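Local coordinates for protein trehalose-6-phosphate phosphatase (Candida albicans, PDB 5DXI) that is a trehalose-phosphatase of the HAD clan, whose phosphatase domain holds a magnesium ion and beryllium trifluoride in its active-site pocket, at residues N248-W251 and K252-R256. Sequence-based numbering, arbitrary orientation.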
loop_
_atom_site.group_PDB
_atom_site.type_symbol
_atom_site.label_atom_id
_atom_site.label_comp_id
_atom_site.label_asym_id
_atom_site.label_seq_id
_atom_site.Cartn_x
_atom_site.Cartn_y
_atom_site.Cartn_z
ATOM N N ASN A 248 -14.297 4.574 8.847
ATOM C CA ASN A 248 -15.625 4.836 8.313
ATOM C C ASN A 248 -16.695 4.407 9.298
ATOM O O ASN A 248 -17.649 5.145 9.550
ATOM C CB ASN A 248 -15.828 4.089 6.995
ATOM C CG ASN A 248 -17.040 4.574 6.225
ATOM O OD1 ASN A 248 -17.009 5.632 5.607
ATOM N ND2 ASN A 248 -18.119 3.798 6.264
ATOM N N LYS A 249 -16.501 3.234 9.894
ATOM C CA LYS A 249 -17.478 2.706 10.835
ATOM C C LYS A 249 -17.462 3.532 12.128
ATOM O O LYS A 249 -18.500 3.734 12.756
ATOM C CB LYS A 249 -17.211 1.234 11.141
ATOM C CG LYS A 249 -18.217 0.652 12.104
ATOM C CD LYS A 249 -17.974 -0.812 12.411
ATOM C CE LYS A 249 -19.081 -1.340 13.326
ATOM N NZ LYS A 249 -19.003 -2.809 13.552
ATOM N N LYS A 250 -16.285 4.026 12.502
ATOM C CA LYS A 250 -16.142 4.879 13.678
ATOM C C LYS A 250 -16.939 6.160 13.433
ATOM O O LYS A 250 -17.690 6.620 14.305
ATOM C CB LYS A 250 -14.663 5.193 13.947
ATOM C CG LYS A 250 -14.390 6.219 15.037
ATOM C CD LYS A 250 -14.677 5.592 16.392
ATOM C CE LYS A 250 -14.132 6.412 17.551
ATOM N NZ LYS A 250 -14.802 7.733 17.705
ATOM N N TRP A 251 -16.784 6.725 12.237
ATOM C CA TRP A 251 -17.547 7.909 11.859
ATOM C C TRP A 251 -19.070 7.683 11.825
ATOM O O TRP A 251 -19.824 8.600 12.151
ATOM C CB TRP A 251 -17.071 8.425 10.508
ATOM C CG TRP A 251 -15.738 9.115 10.573
ATOM C CD1 TRP A 251 -15.118 9.607 11.688
ATOM C CD2 TRP A 251 -14.858 9.385 9.475
ATOM N NE1 TRP A 251 -13.905 10.163 11.347
ATOM C CE2 TRP A 251 -13.726 10.041 9.995
ATOM C CE3 TRP A 251 -14.915 9.125 8.100
ATOM C CZ2 TRP A 251 -12.658 10.445 9.188
ATOM C CZ3 TRP A 251 -13.871 9.533 7.306
ATOM C CH2 TRP A 251 -12.750 10.184 7.850
ATOM N N LYS A 252 -19.534 6.498 11.418
ATOM C CA LYS A 252 -20.985 6.230 11.415
ATOM C C LYS A 252 -21.480 5.715 12.777
ATOM O O LYS A 252 -22.672 5.807 13.073
ATOM C CB LYS A 252 -21.396 5.266 10.295
ATOM C CG LYS A 252 -20.624 3.985 10.218
ATOM C CD LYS A 252 -20.896 3.252 8.901
ATOM C CE LYS A 252 -22.331 2.745 8.803
ATOM N NZ LYS A 252 -22.594 2.086 7.486
ATOM N N GLY A 253 -20.576 5.190 13.605
ATOM C CA GLY A 253 -20.925 4.831 14.973
ATOM C C GLY A 253 -21.253 6.124 15.692
ATOM O O GLY A 253 -22.265 6.244 16.386
ATOM N N ASP A 254 -20.374 7.103 15.513
ATOM C CA ASP A 254 -20.673 8.474 15.876
ATOM C C ASP A 254 -21.659 8.923 14.807
ATOM O O ASP A 254 -21.805 8.262 13.793
ATOM C CB ASP A 254 -19.407 9.332 15.892
ATOM C CG ASP A 254 -18.319 8.747 16.773
ATOM O OD1 ASP A 254 -18.513 7.624 17.285
ATOM O OD2 ASP A 254 -17.262 9.395 16.936
ATOM N N ASN A 255 -22.386 10.003 15.013
ATOM C CA ASN A 255 -23.412 10.302 14.026
ATOM C C ASN A 255 -22.978 11.500 13.228
ATOM O O ASN A 255 -23.664 12.514 13.159
ATOM C CB ASN A 255 -24.771 10.507 14.685
ATOM C CG ASN A 255 -25.487 9.198 14.920
ATOM O OD1 ASN A 255 -26.154 8.673 14.027
ATOM N ND2 ASN A 255 -25.328 8.643 16.117
ATOM N N ARG A 256 -21.820 11.347 12.603
ATOM C CA ARG A 256 -21.255 12.401 11.796
ATOM C C ARG A 256 -22.134 12.623 10.571
ATOM O O ARG A 256 -22.606 11.667 9.960
ATOM C CB ARG A 256 -19.832 12.039 11.382
ATOM C CG ARG A 256 -19.109 13.144 10.684
ATOM C CD ARG A 256 -17.864 12.639 10.011
ATOM N NE ARG A 256 -17.377 13.624 9.053
ATOM C CZ ARG A 256 -16.490 13.360 8.105
ATOM N NH1 ARG A 256 -16.011 12.129 7.984
ATOM N NH2 ARG A 256 -16.092 14.322 7.278
#
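W251 and R256 meet through a cation-pi contact where helix 235-253, the connection of a beta-alpha-beta crossover between strands 227-232 and 266-271 of the HAD core, runs out into a surface loop. The guanidinium carbon CZ of R256 sits 4.5 Å from the centroid of the six-membered ring of W251, only 10° off the ring normal. The two planes are 77° apart, which means that the cation is not stacked flat but points an edge at the indole face: NH1 leads, 3.2 Å from CE3. R256 reaches this far because its chain runs extended from CG to NE, alongside the tryptophan. The broad, electron-rich indole suits a place where one face meets a cation while its side chain also packs on V266 of strand 266-271 and on L224 of a loop.

Backbone bonds finish the helix. The amides of K252, G253 and D254 donate to the carbonyls of N248, K249 and K250; that of D254 is nearly straight, at 175°, although D254 has already left helical geometry. Beyond it, R256 N gives W251 O a weak bond.

The aliphatic part of K252 lies over the turn before it, with CG 3.3 Å from N248 O and CD 3.9 Å from N248 ND2.

A charge pair spans the end of the helix at the surface. K250, its chain bent at chi2 and chi4, curls toward the D254 carboxylate, a favourable place for an acid one turn on from a lysine. In the salt bridge, K250 NZ approaches D254 OD2 at 3.1 Å, a weak hydrogen bond.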